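Local coordinates for type IV pilus biogenesis protein PilB (Streptococcus sanguinis, PDB 7B7P), which acts as a minor pilin of type IV pili with a direct role in adhesion, carrying a metal-binding von Willebrand factor A-like module, at residues F166-S171 with V214-F219; V200-D205 with S410-Q415; Y225-F230 with N238-T243; K277-L282 with K363-I368. All blocks are in the same frame, centred on the assembly; numbering follows the deposited sequence.

Contact 1 (F166-S171 with V214-F219); sequences FVFDTS and VNLVGF
Phe219 has its CG between its own backbone N and carbonyl carbon (chi1 73°), and this turn swings the ring over the neighbouring strand, where one face covers the CA of Asp169. The CH-pi contact puts that CA 3.8 Å from the centroid of the Phe219 ring, while Val167 CG1 meets Phe219 CD2 at 3.6 Å, the two side chains crossing at about a right angle. On the other face of the sheet, Leu216 extends away from its backbone N (chi1 -172°) and wedges CD1 between two phenylalanines, 3.6 Å from Phe166 CB and 3.8 Å from Phe168 CD2.

Between these two layers runs a parallel ladder of five backbone hydrogen bonds, from Phe166 N to Asn215 O at one end to Thr170 N on Phe219 O at the other. The last, at 2.7 Å, carries the pairing just past the strand end, into the loop of the metal ion-dependent adhesion site. There Asp169 OD1 is gripped twice by Ser171, through its N (2.8 Å, an Asx turn) and its OG (2.9 Å). Ser171 is hydrogen-bonded in turn to Ser173, a magnesium ligand, and its side chain lies about 3 Å from a bound magnesium ion. Asp169 OD2 accepts from Thr283 and from the backbone of Asp284, another ligand of the magnesium ion.

Strands 162-169 and 212-219 are joined by helix 191-209 in a beta-alpha-beta crossover; that helix covers Phe166 and Phe168, and strand 276-283 pairs with the other edge of 162-169.

Contact 2 (V200-D205 with S410-Q415); sequences VIMIKD and SDIKKQ
Met202 and Asp205, one turn apart on helix 191-209, reach across to Ile412 and Lys413 of helix 402-424; the two helices are neighbours on one face of the Rossmann-like von Willebrand factor A fold. Their short segments run nearly parallel, at 20°, with axes 9.8 Å apart, a spacing that side chains rather than backbones must bridge.

The apolar part lies deeper. Met202 bends at chi2 and chi3, which directs its methyl toward the other helix, and CE comes to 3.7 Å from Ile412 CG2, the two side chains crossing at about a right angle. Beneath this pair is the sheet: Met202 also rests on Phe166, and Ile412 on Asn366 and Ile368.

The polar part lies nearer the surface. Asp205 and Lys413 point toward each other, yet the carboxylate is set against the lysine's methylenes instead of its ammonium group. The charges are complementary but beyond a salt bridge, with Asp205 OD1 4.3 Å from Lys413 NZ, so any attraction is probably modest. Within helix 402-424, Lys414 NZ donates to Ser410 OG at 3.2 Å, one turn back.

The closest approach follows from the kink in the lysine: with chi2 at -98° the chain folds across the aspartate, and its CD stands 3.3 Å from Asp205 OD2.

Contact 3 (Y225-F230 with N238-T243); sequences YIQQNF and NTIIAT
A classic beta bulge formed by Ile226 and Gln227, both facing Leu216 on the adjacent strand, supplies the two side chains that meet helix 238-245. The bulge lets consecutive residues direct their CB atoms toward the helix, where a regular strand would send them to alternate faces.

Ile226 uses its shorter branch. Its CG2 lies 3.7 Å from Thr243 CG2, a methyl-to-methyl contact, while the longer branch leads away from the helix. Gln227 makes the broader contact with an extended chain: chi1 of 174° and chi2 of 179° carry the amide over the first turn of the helix, among Thr239, Ile240 and Thr243. It crosses both Ile240 and Thr243 at about a right angle, and its CD is 4.4 Å from Ile240 CD1. The hydroxyl of Thr243 is engaged within the helix, where OG1 donates to Thr239 O at 3.0 Å; this bond holds the side chain with its methyl turned to Ile226.

Such a contact illustrates how a small, partly exposed interface can rest on van der Waals packing of mixed side chains. Leu216 O probably accepts a hydrogen bond from Ile226 N, and Leu216 N probably donates to Gln227 O, anchoring the bulge to strand 212-219. Ile240 continues inward onto Val214 of that strand and Ile203 of helix 191-209, and Ile241 packs on Val200, so helix 238-245 lies beside helix 191-209 on the same face of the sheet, toward the edge formed by strand 223-228.

Contact 4 (K277-L282 with K363-I368); sequences KYIVLL and KRVNVI
Ile279 and Val365 mark the middle of a parallel strand pair whose short axes lie 4.7 Å apart at 15°, joined by five backbone hydrogen bonds. The bonds alternate in direction as a parallel ladder requires: Ile279 N gives to Arg364 O, Asn366 N to Ile279 O at 2.9 Å, and Leu281 N to Asn366 O at 2.7 Å, the last almost straight at 178°. Lys363 N on Lys277 O closes the N-terminal end and Ile368 N on Leu281 O the C-terminal end.

The side chains sort by face. Ile279 and Val365 lie side by side, CG2 to CG1 at 4.0 Å, and Leu281 and Val367 repeat the pattern two residues on; helices 258-270 and 380-388 cover this side. On the opposite face Ile368 spreads its two branches, CD1 reaching Val280 CG1 at 4.0 Å and CG2 reaching Leu282 CD1 at 4.1 Å.

At the start of the pair the chemistry turns polar. Arg364 runs beside Tyr278 and bends at chi3 (-45°), bringing NH1 to the edge of the ring, 3.6 Å from Tyr278 CE1. Asp419 of helix 402-424 ties the two together, its OD2 accepting from Tyr278 OH and forming a salt bridge with Arg364 NH1; Glu393 holds NH2.

Largely apolar parallel strands with helices on both faces are the core of a Rossmann-like alpha/beta sandwich, here the von Willebrand factor A module, with strand 276-283 leading directly to Asp284 of the magnesium site.

Overall arrangement
The four contacts grade from core to surface of one alpha/beta module. Contacts 1 and 4 are buried parallel strand pairs of the same sheet, joined where strands 162-169 and 276-283 bond to each other; contact 1 runs into the metal site, whereas contact 4 opens with a cluster of charges at its far end. Contact 2 packs two helices against one face of that sheet, resting on Phe166 of contact 1 and on Ile368 of contact 4, and is partly buried. Contact 3, at the surface, sets a helix against an edge strand, and that strand pairs with 212-219 of contact 1. Backbone hydrogen bonds dominate the strand pairs of contacts 1 and 4, side-chain packing contacts 2 and 3.

Contact 1 (F166-S171 with V214-F219)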
# COMPACT_ATOMS: atom_id res chain seq x y z
N PHE A 166 -12.70 -3.64 2.18
CA PHE A 166 -13.04 -4.02 0.82
C PHE A 166 -14.37 -3.42 0.45
O PHE A 166 -15.35 -3.59 1.18
CB PHE A 166 -13.11 -5.55 0.69
CG PHE A 166 -11.77 -6.21 0.68
CD1 PHE A 166 -11.00 -6.22 -0.47
CD2 PHE A 166 -11.27 -6.79 1.83
CE1 PHE A 166 -9.74 -6.81 -0.48
CE2 PHE A 166 -10.02 -7.39 1.83
CZ PHE A 166 -9.25 -7.40 0.68
N VAL A 167 -14.42 -2.77 -0.72
CA VAL A 167 -15.59 -2.02 -1.15
C VAL A 167 -15.89 -2.44 -2.57
O VAL A 167 -15.22 -2.00 -3.52
CB VAL A 167 -15.38 -0.50 -1.03
CG1 VAL A 167 -16.56 0.26 -1.62
CG2 VAL A 167 -15.17 -0.14 0.41
N PHE A 168 -16.91 -3.29 -2.74
CA PHE A 168 -17.11 -4.04 -3.97
C PHE A 168 -18.39 -3.60 -4.67
O PHE A 168 -19.47 -3.62 -4.08
CB PHE A 168 -17.15 -5.54 -3.70
CG PHE A 168 -15.82 -6.16 -3.35
CD1 PHE A 168 -14.63 -5.46 -3.48
CD2 PHE A 168 -15.75 -7.48 -2.91
CE1 PHE A 168 -13.41 -6.04 -3.16
CE2 PHE A 168 -14.56 -8.07 -2.60
CZ PHE A 168 -13.38 -7.36 -2.73
N ASP A 169 -18.26 -3.25 -5.95
CA ASP A 169 -19.39 -2.98 -6.81
C ASP A 169 -20.26 -4.24 -6.92
O ASP A 169 -19.77 -5.33 -7.23
CB ASP A 169 -18.84 -2.55 -8.18
CG ASP A 169 -19.91 -2.06 -9.16
OD1 ASP A 169 -21.07 -2.51 -9.14
OD2 ASP A 169 -19.55 -1.25 -10.04
N THR A 170 -21.55 -4.09 -6.60
CA THR A 170 -22.53 -5.17 -6.70
C THR A 170 -23.67 -4.78 -7.64
O THR A 170 -24.79 -5.26 -7.48
CB THR A 170 -23.10 -5.58 -5.33
OG1 THR A 170 -23.92 -4.53 -4.78
CG2 THR A 170 -22.01 -5.94 -4.33
N SER A 171 -23.39 -3.95 -8.64
CA SER A 171 -24.43 -3.58 -9.59
C SER A 171 -24.86 -4.79 -10.45
O SER A 171 -24.23 -5.85 -10.47
CB SER A 171 -23.95 -2.43 -10.47
OG SER A 171 -22.90 -2.83 -11.31
N VAL A 214 -10.12 -7.03 8.40
CA VAL A 214 -10.81 -6.69 7.17
C VAL A 214 -12.31 -6.60 7.46
O VAL A 214 -12.82 -7.23 8.39
CB VAL A 214 -10.52 -7.73 6.06
CG1 VAL A 214 -9.02 -8.03 5.96
CG2 VAL A 214 -11.27 -9.02 6.33
N ASN A 215 -13.01 -5.79 6.67
CA ASN A 215 -14.47 -5.85 6.60
C ASN A 215 -14.87 -5.76 5.14
O ASN A 215 -14.02 -5.57 4.26
CB ASN A 215 -15.14 -4.76 7.46
CG ASN A 215 -15.04 -3.37 6.84
OD1 ASN A 215 -14.17 -3.11 6.00
ND2 ASN A 215 -15.96 -2.46 7.24
N LEU A 216 -16.16 -5.87 4.87
CA LEU A 216 -16.65 -5.97 3.51
C LEU A 216 -17.81 -5.00 3.31
O LEU A 216 -18.80 -5.08 4.04
CB LEU A 216 -17.08 -7.41 3.20
CG LEU A 216 -17.42 -7.64 1.72
CD1 LEU A 216 -16.24 -7.25 0.82
CD2 LEU A 216 -17.85 -9.10 1.47
N VAL A 217 -17.68 -4.11 2.33
CA VAL A 217 -18.73 -3.18 1.94
C VAL A 217 -19.13 -3.51 0.51
O VAL A 217 -18.27 -3.66 -0.37
CB VAL A 217 -18.28 -1.71 2.05
CG1 VAL A 217 -19.33 -0.75 1.42
CG2 VAL A 217 -17.98 -1.32 3.49
N GLY A 218 -20.43 -3.62 0.27
CA GLY A 218 -20.96 -3.71 -1.07
C GLY A 218 -21.60 -2.38 -1.44
O GLY A 218 -22.04 -1.62 -0.59
N PHE A 219 -21.65 -2.09 -2.73
CA PHE A 219 -22.34 -0.90 -3.16
C PHE A 219 -22.89 -1.14 -4.55
O PHE A 219 -22.27 -1.82 -5.37
CB PHE A 219 -21.44 0.36 -3.15
CG PHE A 219 -20.42 0.40 -4.27
CD1 PHE A 219 -20.72 0.98 -5.49
CD2 PHE A 219 -19.13 -0.12 -4.08
CE1 PHE A 219 -19.79 1.02 -6.52
CE2 PHE A 219 -18.18 -0.08 -5.09
CZ PHE A 219 -18.51 0.50 -6.32

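Contact 2 (V200-D205 with S410-Q415)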
# COMPACT_ATOMS: atom_id res chain seq x y z
N VAL A 200 -11.51 -14.41 -1.96
CA VAL A 200 -11.17 -15.47 -1.01
C VAL A 200 -9.66 -15.72 -1.01
O VAL A 200 -9.01 -15.75 0.05
CB VAL A 200 -11.95 -16.75 -1.31
CG1 VAL A 200 -11.48 -17.91 -0.42
CG2 VAL A 200 -13.44 -16.53 -1.11
N ILE A 201 -9.07 -15.86 -2.20
CA ILE A 201 -7.61 -16.00 -2.32
C ILE A 201 -6.90 -14.81 -1.68
O ILE A 201 -5.91 -14.96 -0.96
CB ILE A 201 -7.21 -16.17 -3.80
CG1 ILE A 201 -7.78 -17.48 -4.36
CG2 ILE A 201 -5.69 -16.12 -3.97
CD1 ILE A 201 -7.22 -17.84 -5.72
N MET A 202 -7.40 -13.59 -1.95
CA MET A 202 -6.74 -12.39 -1.44
C MET A 202 -6.75 -12.34 0.08
O MET A 202 -5.78 -11.87 0.70
CB MET A 202 -7.41 -11.14 -2.05
CG MET A 202 -7.15 -9.83 -1.33
SD MET A 202 -5.40 -9.37 -1.30
CE MET A 202 -5.50 -7.62 -1.69
N ILE A 203 -7.82 -12.85 0.70
CA ILE A 203 -7.90 -12.89 2.16
C ILE A 203 -6.84 -13.82 2.74
O ILE A 203 -6.11 -13.46 3.67
CB ILE A 203 -9.32 -13.31 2.60
CG1 ILE A 203 -10.32 -12.18 2.39
CG2 ILE A 203 -9.30 -13.77 4.06
CD1 ILE A 203 -9.95 -10.88 3.07
N LYS A 204 -6.75 -15.05 2.21
CA LYS A 204 -5.73 -15.97 2.70
C LYS A 204 -4.33 -15.40 2.51
O LYS A 204 -3.45 -15.58 3.36
CB LYS A 204 -5.86 -17.32 1.99
CG LYS A 204 -7.17 -18.04 2.28
CD LYS A 204 -7.54 -19.00 1.14
CE LYS A 204 -8.25 -20.24 1.68
NZ LYS A 204 -9.28 -20.74 0.73
N ASP A 205 -4.12 -14.66 1.41
CA ASP A 205 -2.82 -14.02 1.21
C ASP A 205 -2.58 -12.91 2.23
O ASP A 205 -1.47 -12.77 2.74
CB ASP A 205 -2.72 -13.49 -0.22
CG ASP A 205 -1.29 -13.34 -0.69
OD1 ASP A 205 -0.40 -13.98 -0.06
OD2 ASP A 205 -1.04 -12.60 -1.67
N SER A 410 -2.71 -9.83 -5.56
CA SER A 410 -1.42 -10.21 -5.00
C SER A 410 -0.50 -9.00 -4.86
O SER A 410 0.17 -8.82 -3.84
CB SER A 410 -0.76 -11.28 -5.88
OG SER A 410 0.66 -11.16 -5.88
N ASP A 411 -0.45 -8.16 -5.89
CA ASP A 411 0.35 -6.95 -5.82
C ASP A 411 -0.09 -6.05 -4.67
O ASP A 411 0.75 -5.42 -4.01
CB ASP A 411 0.28 -6.19 -7.15
CG ASP A 411 0.99 -6.93 -8.29
OD1 ASP A 411 1.96 -7.68 -8.02
OD2 ASP A 411 0.60 -6.77 -9.47
N ILE A 412 -1.40 -5.97 -4.40
CA ILE A 412 -1.86 -5.12 -3.31
C ILE A 412 -1.40 -5.68 -1.97
O ILE A 412 -0.93 -4.94 -1.10
CB ILE A 412 -3.40 -4.93 -3.37
CG1 ILE A 412 -3.78 -4.08 -4.58
CG2 ILE A 412 -3.92 -4.28 -2.10
CD1 ILE A 412 -5.27 -4.09 -4.88
N LYS A 413 -1.51 -7.00 -1.80
CA LYS A 413 -0.93 -7.66 -0.62
C LYS A 413 0.56 -7.33 -0.49
O LYS A 413 1.02 -6.89 0.56
CB LYS A 413 -1.14 -9.17 -0.70
CG LYS A 413 -0.60 -9.97 0.49
CD LYS A 413 0.79 -10.57 0.22
CE LYS A 413 1.29 -11.36 1.42
NZ LYS A 413 2.78 -11.44 1.43
N LYS A 414 1.32 -7.55 -1.57
CA LYS A 414 2.76 -7.27 -1.51
C LYS A 414 3.04 -5.84 -1.09
O LYS A 414 4.01 -5.56 -0.36
CB LYS A 414 3.40 -7.55 -2.88
CG LYS A 414 3.63 -9.03 -3.22
CD LYS A 414 4.23 -9.15 -4.63
CE LYS A 414 4.81 -10.53 -4.91
NZ LYS A 414 3.83 -11.50 -5.47
N GLN A 415 2.21 -4.89 -1.52
CA GLN A 415 2.47 -3.50 -1.22
C GLN A 415 2.08 -3.14 0.21
O GLN A 415 2.70 -2.25 0.81
CB GLN A 415 1.73 -2.61 -2.22
CG GLN A 415 1.92 -1.12 -1.97
CD GLN A 415 3.34 -0.66 -2.22
OE1 GLN A 415 3.80 -0.61 -3.37
NE2 GLN A 415 4.05 -0.30 -1.14

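Contact 3 (Y225-F230 with N238-T243)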
# COMPACT_ATOMS: atom_id res chain seq x y z
N TYR A 225 -23.27 -2.67 4.30
CA TYR A 225 -22.26 -3.47 4.96
C TYR A 225 -22.60 -4.95 4.77
O TYR A 225 -23.65 -5.40 5.22
CB TYR A 225 -22.19 -3.11 6.44
CG TYR A 225 -21.50 -1.79 6.74
CD1 TYR A 225 -20.14 -1.63 6.51
CD2 TYR A 225 -22.21 -0.72 7.26
CE1 TYR A 225 -19.51 -0.43 6.78
CE2 TYR A 225 -21.59 0.48 7.54
CZ TYR A 225 -20.25 0.63 7.30
OH TYR A 225 -19.65 1.84 7.56
N ILE A 226 -21.75 -5.68 4.07
CA ILE A 226 -21.92 -7.13 4.02
C ILE A 226 -21.40 -7.74 5.30
O ILE A 226 -22.03 -8.62 5.89
CB ILE A 226 -21.22 -7.74 2.79
CG1 ILE A 226 -21.36 -6.83 1.56
CG2 ILE A 226 -21.78 -9.12 2.47
CD1 ILE A 226 -22.77 -6.73 1.03
N GLN A 227 -20.25 -7.27 5.76
CA GLN A 227 -19.77 -7.52 7.11
C GLN A 227 -19.28 -6.17 7.61
O GLN A 227 -18.27 -5.66 7.11
CB GLN A 227 -18.66 -8.56 7.15
CG GLN A 227 -18.04 -8.72 8.53
CD GLN A 227 -16.95 -9.78 8.57
OE1 GLN A 227 -15.80 -9.48 8.87
NE2 GLN A 227 -17.32 -11.02 8.27
N GLN A 228 -20.00 -5.59 8.57
CA GLN A 228 -19.68 -4.24 9.01
C GLN A 228 -18.45 -4.23 9.92
O GLN A 228 -17.58 -3.36 9.76
CB GLN A 228 -20.88 -3.62 9.72
CG GLN A 228 -20.53 -2.38 10.52
CD GLN A 228 -21.73 -1.51 10.82
OE1 GLN A 228 -22.85 -2.00 10.94
NE2 GLN A 228 -21.50 -0.20 10.93
N ASN A 229 -18.36 -5.16 10.85
CA ASN A 229 -17.25 -5.13 11.79
C ASN A 229 -16.05 -5.86 11.21
O ASN A 229 -16.18 -6.65 10.27
CB ASN A 229 -17.66 -5.76 13.13
CG ASN A 229 -18.79 -4.99 13.82
OD1 ASN A 229 -18.66 -3.79 14.10
ND2 ASN A 229 -19.90 -5.67 14.08
N PHE A 230 -14.88 -5.57 11.77
CA PHE A 230 -13.61 -6.04 11.22
C PHE A 230 -13.20 -7.37 11.85
O PHE A 230 -13.01 -7.46 13.07
CB PHE A 230 -12.52 -4.99 11.45
CG PHE A 230 -12.60 -3.83 10.52
CD1 PHE A 230 -13.63 -2.89 10.63
CD2 PHE A 230 -11.66 -3.67 9.51
CE1 PHE A 230 -13.71 -1.81 9.76
CE2 PHE A 230 -11.73 -2.59 8.62
CZ PHE A 230 -12.76 -1.65 8.75
N ASN A 238 -12.00 -17.79 8.58
CA ASN A 238 -13.18 -18.60 8.29
C ASN A 238 -14.45 -17.78 8.20
O ASN A 238 -15.29 -18.01 7.32
CB ASN A 238 -13.33 -19.67 9.37
CG ASN A 238 -13.76 -20.99 8.80
OD1 ASN A 238 -14.95 -21.23 8.59
ND2 ASN A 238 -12.79 -21.87 8.55
N THR A 239 -14.62 -16.82 9.11
CA THR A 239 -15.91 -16.14 9.18
C THR A 239 -16.13 -15.22 7.99
O THR A 239 -17.27 -15.08 7.52
CB THR A 239 -16.01 -15.39 10.51
OG1 THR A 239 -15.48 -14.06 10.37
CG2 THR A 239 -15.22 -16.13 11.59
N ILE A 240 -15.07 -14.61 7.45
CA ILE A 240 -15.27 -13.72 6.31
C ILE A 240 -15.40 -14.51 5.00
O ILE A 240 -16.21 -14.16 4.14
CB ILE A 240 -14.16 -12.65 6.23
CG1 ILE A 240 -14.43 -11.74 5.04
CG2 ILE A 240 -12.79 -13.29 6.12
CD1 ILE A 240 -14.05 -10.29 5.26
N ILE A 241 -14.62 -15.58 4.84
CA ILE A 241 -14.73 -16.38 3.62
C ILE A 241 -16.13 -16.95 3.49
O ILE A 241 -16.65 -17.11 2.38
CB ILE A 241 -13.67 -17.49 3.59
CG1 ILE A 241 -12.27 -16.92 3.48
CG2 ILE A 241 -13.92 -18.44 2.43
CD1 ILE A 241 -11.21 -17.98 3.23
N ALA A 242 -16.77 -17.24 4.62
CA ALA A 242 -18.16 -17.67 4.59
C ALA A 242 -19.05 -16.58 4.01
O ALA A 242 -19.94 -16.87 3.20
CB ALA A 242 -18.62 -18.05 6.00
N THR A 243 -18.83 -15.33 4.41
CA THR A 243 -19.63 -14.22 3.87
C THR A 243 -19.42 -14.06 2.37
O THR A 243 -20.39 -13.94 1.60
CB THR A 243 -19.28 -12.91 4.58
OG1 THR A 243 -19.05 -13.15 5.97
CG2 THR A 243 -20.43 -11.92 4.41

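Contact 4 (K277-L282 with K363-I368)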
# COMPACT_ATOMS: atom_id res chain seq x y z
N LYS A 277 -4.23 1.88 7.32
CA LYS A 277 -5.62 1.73 6.90
C LYS A 277 -5.73 1.79 5.38
O LYS A 277 -5.12 2.65 4.74
CB LYS A 277 -6.52 2.80 7.53
CG LYS A 277 -6.52 2.81 9.06
CD LYS A 277 -7.36 3.97 9.58
CE LYS A 277 -7.14 4.18 11.08
NZ LYS A 277 -8.39 4.50 11.76
N TYR A 278 -6.57 0.93 4.83
CA TYR A 278 -6.62 0.72 3.39
C TYR A 278 -8.05 0.57 2.91
O TYR A 278 -8.86 -0.11 3.53
CB TYR A 278 -5.83 -0.54 2.99
CG TYR A 278 -4.35 -0.42 3.26
CD1 TYR A 278 -3.52 0.29 2.39
CD2 TYR A 278 -3.78 -1.01 4.38
CE1 TYR A 278 -2.18 0.39 2.62
CE2 TYR A 278 -2.44 -0.90 4.62
CZ TYR A 278 -1.64 -0.21 3.75
OH TYR A 278 -0.30 -0.10 4.00
N ILE A 279 -8.35 1.19 1.76
CA ILE A 279 -9.54 0.88 0.98
C ILE A 279 -9.13 0.13 -0.29
O ILE A 279 -8.20 0.55 -1.00
CB ILE A 279 -10.32 2.16 0.61
CG1 ILE A 279 -10.81 2.85 1.88
CG2 ILE A 279 -11.46 1.83 -0.37
CD1 ILE A 279 -12.16 2.36 2.37
N VAL A 280 -9.82 -0.96 -0.59
CA VAL A 280 -9.68 -1.64 -1.87
C VAL A 280 -11.04 -1.57 -2.51
O VAL A 280 -11.99 -2.23 -2.07
CB VAL A 280 -9.21 -3.10 -1.72
CG1 VAL A 280 -9.27 -3.81 -3.07
CG2 VAL A 280 -7.81 -3.10 -1.17
N LEU A 281 -11.16 -0.75 -3.54
CA LEU A 281 -12.43 -0.48 -4.17
C LEU A 281 -12.43 -1.13 -5.54
O LEU A 281 -11.53 -0.88 -6.34
CB LEU A 281 -12.65 1.03 -4.29
CG LEU A 281 -14.08 1.40 -4.69
CD1 LEU A 281 -14.44 2.74 -4.08
CD2 LEU A 281 -14.19 1.46 -6.18
N LEU A 282 -13.44 -1.94 -5.81
CA LEU A 282 -13.56 -2.65 -7.08
C LEU A 282 -14.83 -2.18 -7.77
O LEU A 282 -15.90 -2.21 -7.18
CB LEU A 282 -13.60 -4.17 -6.87
CG LEU A 282 -13.57 -4.91 -8.20
CD1 LEU A 282 -12.65 -6.15 -8.12
CD2 LEU A 282 -14.97 -5.28 -8.64
N LYS A 363 -4.14 5.27 4.59
CA LYS A 363 -2.83 5.20 3.96
C LYS A 363 -2.95 5.22 2.43
O LYS A 363 -2.26 5.98 1.76
CB LYS A 363 -2.10 3.94 4.42
CG LYS A 363 -0.83 3.64 3.66
CD LYS A 363 0.22 4.68 3.93
CE LYS A 363 1.62 4.09 3.74
NZ LYS A 363 2.56 5.12 3.24
N ARG A 364 -3.83 4.40 1.87
CA ARG A 364 -3.92 4.33 0.41
C ARG A 364 -5.29 3.82 0.02
O ARG A 364 -5.88 2.98 0.72
CB ARG A 364 -2.81 3.43 -0.18
CG ARG A 364 -2.92 3.09 -1.69
CD ARG A 364 -1.75 2.20 -2.19
NE ARG A 364 -0.49 2.71 -1.68
CZ ARG A 364 0.24 2.11 -0.75
NH1 ARG A 364 -0.16 0.95 -0.25
NH2 ARG A 364 1.35 2.66 -0.31
N VAL A 365 -5.81 4.34 -1.09
CA VAL A 365 -6.99 3.78 -1.75
C VAL A 365 -6.54 3.12 -3.05
O VAL A 365 -6.01 3.79 -3.95
CB VAL A 365 -8.07 4.84 -2.03
CG1 VAL A 365 -9.27 4.18 -2.74
CG2 VAL A 365 -8.48 5.57 -0.73
N ASN A 366 -6.78 1.82 -3.15
CA ASN A 366 -6.59 1.06 -4.39
C ASN A 366 -7.94 0.95 -5.09
O ASN A 366 -8.93 0.55 -4.48
CB ASN A 366 -6.03 -0.34 -4.11
CG ASN A 366 -4.54 -0.32 -3.75
OD1 ASN A 366 -3.68 -0.43 -4.62
ND2 ASN A 366 -4.24 -0.20 -2.47
N VAL A 367 -7.97 1.33 -6.36
CA VAL A 367 -9.15 1.17 -7.20
C VAL A 367 -8.84 0.18 -8.31
O VAL A 367 -7.83 0.30 -9.01
CB VAL A 367 -9.60 2.52 -7.78
CG1 VAL A 367 -10.90 2.36 -8.57
CG2 VAL A 367 -9.76 3.51 -6.65
N ILE A 368 -9.74 -0.79 -8.49
CA ILE A 368 -9.61 -1.83 -9.49
C ILE A 368 -10.77 -1.68 -10.46
O ILE A 368 -11.92 -1.93 -10.08
CB ILE A 368 -9.58 -3.22 -8.86
CG1 ILE A 368 -8.46 -3.34 -7.84
CG2 ILE A 368 -9.44 -4.29 -9.94
CD1 ILE A 368 -8.61 -4.58 -6.96